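Local atomic coordinates of transcriptional regulator, putative (Vibrio cholerae O1 biovar eltor str. N16961, PDB entry 3BJN), a protein that probably binds DNA as an IclR-family repressor of allantoin and glyoxylate utilization operons; this chain is its C-terminal domain. Residues S122-K130 with I154-L165. Numbering follows the deposited sequence.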
ATOM      1  N   SER A 122      -5.851   9.691  -3.419  1.00 17.41           N
ATOM      2  CA  SER A 122      -5.360   8.571  -4.250  1.00 18.09           C
ATOM      3  C   SER A 122      -4.313   7.780  -3.476  1.00 18.90           C
ATOM      4  O   SER A 122      -3.741   8.294  -2.488  1.00 19.99           O
ATOM      5  CB  SER A 122      -4.770   9.125  -5.553  1.00 19.78           C
ATOM      6  OG  SER A 122      -5.782   9.748  -6.335  1.00 20.45           O
ATOM      7  N   GLY A 123      -4.084   6.537  -3.881  1.00 18.00           N
ATOM      8  CA  GLY A 123      -3.011   5.719  -3.335  1.00 18.14           C
ATOM      9  C   GLY A 123      -2.111   5.172  -4.421  1.00 17.98           C
ATOM     10  O   GLY A 123      -2.583   4.819  -5.506  1.00 17.67           O
ATOM     11  N   ILE A 124      -0.811   5.102  -4.125  1.00 17.29           N
ATOM     12  CA  ILE A 124       0.162   4.449  -5.027  1.00 17.50           C
ATOM     13  C   ILE A 124       1.013   3.539  -4.151  1.00 16.51           C
ATOM     14  O   ILE A 124       1.557   3.988  -3.141  1.00 17.19           O
ATOM     15  CB  ILE A 124       1.042   5.478  -5.810  1.00 17.37           C
ATOM     16  CG1 ILE A 124       0.138   6.250  -6.780  1.00 20.13           C
ATOM     17  CG2 ILE A 124       2.140   4.734  -6.573  1.00 17.85           C
ATOM     18  CD1 ILE A 124       0.754   7.505  -7.474  1.00 20.28           C
ATOM     19  N   SER A 125       1.096   2.252  -4.487  1.00 16.81           N
ATOM     20  CA  SER A 125       1.716   1.299  -3.564  0.50 17.30           C
ATOM     21  C   SER A 125       2.513   0.231  -4.284  1.00 17.23           C
ATOM     22  O   SER A 125       2.189  -0.145  -5.415  1.00 17.79           O
ATOM     23  CB  SER A 125       0.666   0.634  -2.666  0.50 18.05           C
ATOM     24  OG  SER A 125      -0.228   1.591  -2.135  0.50 20.36           O
ATOM     25  N   ALA A 126       3.572  -0.232  -3.620  1.00 16.09           N
ATOM     26  CA  ALA A 126       4.401  -1.307  -4.167  1.00 15.79           C
ATOM     27  C   ALA A 126       4.699  -2.336  -3.080  1.00 16.20           C
ATOM     28  O   ALA A 126       4.768  -1.973  -1.919  1.00 16.58           O
ATOM     29  CB  ALA A 126       5.695  -0.734  -4.767  1.00 15.71           C
ATOM     30  N   PRO A 127       4.867  -3.611  -3.459  1.00 16.17           N
ATOM     31  CA  PRO A 127       5.023  -4.667  -2.447  1.00 17.00           C
ATOM     32  C   PRO A 127       6.435  -4.693  -1.871  1.00 17.62           C
ATOM     33  O   PRO A 127       7.412  -4.388  -2.577  1.00 18.27           O
ATOM     34  CB  PRO A 127       4.798  -5.954  -3.248  1.00 17.23           C
ATOM     35  CG  PRO A 127       5.302  -5.604  -4.655  1.00 16.97           C
ATOM     36  CD  PRO A 127       4.939  -4.160  -4.844  1.00 16.65           C
ATOM     37  N   VAL A 128       6.524  -5.074  -0.600  1.00 18.77           N
ATOM     38  CA  VAL A 128       7.820  -5.346   0.029  1.00 19.20           C
ATOM     39  C   VAL A 128       7.877  -6.847   0.168  1.00 20.15           C
ATOM     40  O   VAL A 128       7.000  -7.452   0.783  1.00 19.77           O
ATOM     41  CB  VAL A 128       7.936  -4.662   1.396  1.00 19.42           C
ATOM     42  CG1 VAL A 128       9.201  -5.080   2.114  1.00 19.52           C
ATOM     43  CG2 VAL A 128       7.898  -3.139   1.230  1.00 19.05           C
HETATM   44  N   MSE A 129       8.908  -7.423  -0.441  1.00 21.23           N
HETATM   45  CA  MSE A 129       9.078  -8.858  -0.560  1.00 22.65           C
HETATM   46  C   MSE A 129      10.328  -9.295   0.183  1.00 23.20           C
HETATM   47  O   MSE A 129      11.346  -8.596   0.143  1.00 22.78           O
HETATM   48  CB  MSE A 129       9.251  -9.259  -2.043  1.00 23.50           C
HETATM   49  CG  MSE A 129       8.221  -8.707  -3.017  1.00 25.62           C
HETATM   50 SE   MSE A 129       6.524  -9.621  -2.739  1.00 34.75          SE
HETATM   51  CE  MSE A 129       6.979 -11.474  -3.232  1.00 29.44           C
ATOM     52  N   LYS A 130      10.250 -10.455   0.833  1.00 23.93           N
ATOM     53  CA  LYS A 130      11.437 -11.149   1.336  1.00 25.30           C
ATOM     54  C   LYS A 130      11.451 -12.457   0.582  1.00 25.12           C
ATOM     55  O   LYS A 130      10.662 -13.359   0.871  1.00 24.26           O
ATOM     56  CB  LYS A 130      11.377 -11.374   2.849  1.00 24.97           C
ATOM     57  CG  LYS A 130      12.638 -12.065   3.432  1.00 27.68           C
ATOM     58  CD  LYS A 130      12.450 -12.345   4.914  1.00 27.59           C
ATOM     59  CE  LYS A 130      13.419 -13.402   5.439  1.00 32.00           C
ATOM     60  NZ  LYS A 130      12.890 -13.988   6.713  1.00 32.90           N
ATOM     61  N   ILE A 154       5.749   9.897  -8.256  1.00 16.52           N
ATOM     62  CA  ILE A 154       5.360   9.109  -7.078  1.00 17.05           C
ATOM     63  C   ILE A 154       5.540   7.620  -7.308  1.00 16.96           C
ATOM     64  O   ILE A 154       6.096   6.927  -6.463  1.00 17.35           O
ATOM     65  CB  ILE A 154       3.939   9.472  -6.641  1.00 16.43           C
ATOM     66  CG1 ILE A 154       3.941  10.952  -6.185  1.00 17.40           C
ATOM     67  CG2 ILE A 154       3.466   8.512  -5.518  1.00 18.61           C
ATOM     68  CD1 ILE A 154       2.512  11.544  -6.034  1.00 18.35           C
ATOM     69  N   ILE A 155       5.070   7.125  -8.458  1.00 16.42           N
ATOM     70  CA  ILE A 155       5.276   5.688  -8.792  1.00 17.08           C
ATOM     71  C   ILE A 155       6.766   5.294  -8.683  1.00 16.59           C
ATOM     72  O   ILE A 155       7.119   4.342  -8.007  1.00 16.20           O
ATOM     73  CB  ILE A 155       4.726   5.412 -10.203  1.00 17.62           C
ATOM     74  CG1 ILE A 155       3.195   5.522 -10.197  1.00 18.52           C
ATOM     75  CG2 ILE A 155       5.235   4.029 -10.751  1.00 18.01           C
ATOM     76  CD1 ILE A 155       2.596   5.575 -11.606  1.00 21.13           C
ATOM     77  N   LEU A 156       7.647   6.057  -9.333  1.00 16.30           N
ATOM     78  CA  LEU A 156       9.070   5.691  -9.318  1.00 16.48           C
ATOM     79  C   LEU A 156       9.628   5.710  -7.885  1.00 16.23           C
ATOM     80  O   LEU A 156      10.345   4.788  -7.482  1.00 15.36           O
ATOM     81  CB  LEU A 156       9.886   6.567 -10.273  1.00 15.73           C
ATOM     82  CG  LEU A 156       9.578   6.260 -11.747  1.00 16.73           C
ATOM     83  CD1 LEU A 156      10.291   7.309 -12.577  1.00 18.59           C
ATOM     84  CD2 LEU A 156       9.984   4.829 -12.194  1.00 19.09           C
ATOM     85  N   HIS A 157       9.288   6.733  -7.094  1.00 16.82           N
ATOM     86  CA  HIS A 157       9.825   6.808  -5.746  1.00 16.59           C
ATOM     87  C   HIS A 157       9.253   5.722  -4.815  1.00 16.53           C
ATOM     88  O   HIS A 157       9.960   5.196  -3.943  1.00 16.46           O
ATOM     89  CB  HIS A 157       9.584   8.205  -5.143  1.00 16.57           C
ATOM     90  CG  HIS A 157      10.511   9.266  -5.665  1.00 15.62           C
ATOM     91  ND1 HIS A 157      11.883   9.093  -5.751  1.00 16.53           N
ATOM     92  CD2 HIS A 157      10.256  10.527  -6.090  1.00 17.21           C
ATOM     93  CE1 HIS A 157      12.426  10.214  -6.230  1.00 16.38           C
ATOM     94  NE2 HIS A 157      11.465  11.106  -6.400  1.00 14.88           N
ATOM     95  N   VAL A 158       8.000   5.351  -5.039  1.00 16.11           N
ATOM     96  CA  VAL A 158       7.371   4.275  -4.248  1.00 17.37           C
ATOM     97  C   VAL A 158       8.016   2.927  -4.582  1.00 17.33           C
ATOM     98  O   VAL A 158       8.373   2.156  -3.691  1.00 17.78           O
ATOM     99  CB  VAL A 158       5.836   4.286  -4.483  1.00 16.35           C
ATOM    100  CG1 VAL A 158       5.166   2.961  -4.039  1.00 17.78           C
ATOM    101  CG2 VAL A 158       5.216   5.470  -3.750  1.00 16.89           C
ATOM    102  N   LEU A 159       8.205   2.656  -5.876  1.00 16.36           N
ATOM    103  CA  LEU A 159       8.939   1.467  -6.287  1.00 17.39           C
ATOM    104  C   LEU A 159      10.349   1.447  -5.663  1.00 17.14           C
ATOM    105  O   LEU A 159      10.803   0.431  -5.147  1.00 17.59           O
ATOM    106  CB  LEU A 159       9.011   1.416  -7.812  1.00 17.17           C
ATOM    107  CG  LEU A 159       7.716   1.010  -8.524  1.00 18.67           C
ATOM    108  CD1 LEU A 159       7.754   1.369 -10.000  1.00 17.77           C
ATOM    109  CD2 LEU A 159       7.447  -0.520  -8.313  1.00 17.20           C
ATOM    110  N   GLN A 160      11.024   2.590  -5.715  1.00 16.58           N
ATOM    111  CA  GLN A 160      12.376   2.744  -5.193  1.00 16.45           C
ATOM    112  C   GLN A 160      12.416   2.445  -3.689  1.00 17.15           C
ATOM    113  O   GLN A 160      13.304   1.732  -3.214  1.00 16.64           O
ATOM    114  CB  GLN A 160      12.813   4.198  -5.475  1.00 16.62           C
ATOM    115  CG  GLN A 160      14.179   4.543  -4.968  1.00 16.91           C
ATOM    116  CD  GLN A 160      14.542   5.980  -5.277  1.00 18.60           C
ATOM    117  OE1 GLN A 160      13.666   6.832  -5.485  1.00 18.13           O
ATOM    118  NE2 GLN A 160      15.833   6.267  -5.273  1.00 19.42           N
ATOM    119  N   ALA A 161      11.430   2.978  -2.964  1.00 17.32           N
ATOM    120  CA  ALA A 161      11.322   2.750  -1.524  1.00 17.39           C
ATOM    121  C   ALA A 161      11.134   1.274  -1.187  1.00 17.87           C
ATOM    122  O   ALA A 161      11.837   0.732  -0.348  1.00 17.61           O
ATOM    123  CB  ALA A 161      10.169   3.592  -0.940  1.00 18.29           C
ATOM    124  N   ALA A 162      10.178   0.636  -1.860  1.00 17.33           N
ATOM    125  CA  ALA A 162       9.868  -0.777  -1.624  1.00 18.19           C
ATOM    126  C   ALA A 162      11.065  -1.682  -1.952  1.00 18.58           C
ATOM    127  O   ALA A 162      11.387  -2.621  -1.207  1.00 20.46           O
ATOM    128  CB  ALA A 162       8.665  -1.155  -2.442  1.00 18.14           C
ATOM    129  N   ARG A 163      11.740  -1.392  -3.067  1.00 18.84           N
ATOM    130  CA  ARG A 163      12.905  -2.194  -3.470  1.00 20.24           C
ATOM    131  C   ARG A 163      14.065  -2.102  -2.468  1.00 20.52           C
ATOM    132  O   ARG A 163      14.874  -3.026  -2.338  1.00 20.96           O
ATOM    133  CB  ARG A 163      13.338  -1.788  -4.869  1.00 20.28           C
ATOM    134  CG  ARG A 163      14.449  -2.627  -5.449  1.00 23.84           C
ATOM    135  CD  ARG A 163      14.412  -2.588  -6.949  1.00 27.89           C
ATOM    136  NE  ARG A 163      15.410  -3.480  -7.533  1.00 30.24           N
ATOM    137  CZ  ARG A 163      15.601  -3.614  -8.842  1.00 32.38           C
ATOM    138  NH1 ARG A 163      14.842  -2.933  -9.692  1.00 32.73           N
ATOM    139  NH2 ARG A 163      16.519  -4.444  -9.298  1.00 34.24           N
ATOM    140  N   ALA A 164      14.139  -0.986  -1.756  1.00 21.38           N
ATOM    141  CA  ALA A 164      15.205  -0.730  -0.803  1.00 22.65           C
ATOM    142  C   ALA A 164      15.023  -1.529   0.479  1.00 24.11           C
ATOM    143  O   ALA A 164      15.961  -1.628   1.274  1.00 24.64           O
ATOM    144  CB  ALA A 164      15.290   0.728  -0.491  1.00 22.55           C
ATOM    145  N   LEU A 165      13.834  -2.125   0.644  1.00 25.26           N
ATOM    146  CA  LEU A 165      13.496  -2.951   1.807  1.00 25.99           C
ATOM    147  C   LEU A 165      13.398  -4.448   1.489  1.00 27.67           C
ATOM    148  O   LEU A 165      13.293  -5.258   2.420  1.00 29.12           O
ATOM    149  CB  LEU A 165      12.160  -2.483   2.410  1.00 25.82           C
ATOM    150  CG  LEU A 165      12.099  -1.110   3.068  1.00 24.63           C
ATOM    151  CD1 LEU A 165      10.624  -0.735   3.372  1.00 25.86           C
ATOM    152  CD2 LEU A 165      12.970  -1.038   4.324  1.00 23.35           C
ATOM    153  OXT LEU A 165      13.388  -4.913   0.341  1.00 27.94           O
TER
HETATM  154  O   HOH W   1      11.018  -5.459  -1.546  1.00 24.67           O
HETATM  155  O   HOH W   2      12.409  -7.813   2.447  1.00 42.72           O
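Strand 122-130 and helix 154-163 run in nearly the same direction, 24° apart, and their axes approach to 7.5 Å. Ile124, Ala126 and Val128 meet the helix in turn. Ile124 divides between two neighbours. Its CD1 presses on Ile154 CG2 at 3.5 Å, a tight carbon pair. With chi1 at -67°, CG1 sits beside the backbone N and CG2 lies anti to it, which turns CG2 to Ile155 CG1. Both isoleucines of the helix lie about perpendicular to the Ile124 side chain. Ala126 lets the helix come close. Val158 CG1 rests over the strand backbone, 3.6 Å from Ala126 N, and Leu159 CD2 and Ala162 CB also touch the Ala126 methyl. Ala162 CB lies 3.5 Å from Pro127 O. Further along, Val128 CG1 meets Leu165 CB at 3.9 Å.

Two waters bridge the backbones at the C-terminal end. One accepts from Met129 N and donates to Ala162 O (2.9 Å). The other donates to Met129 O and to Leu165 O of the terminal carboxylate. Ser125 points away from the helix. Helix 67-76 packs on that side, against Ser125 and Pro127. The antiparallel sheet thus carries helices on both faces, and the C-terminal helix packs along strand 122-130, an alpha+beta layering consistent with the GAF-like C-terminal domain of IclR regulators.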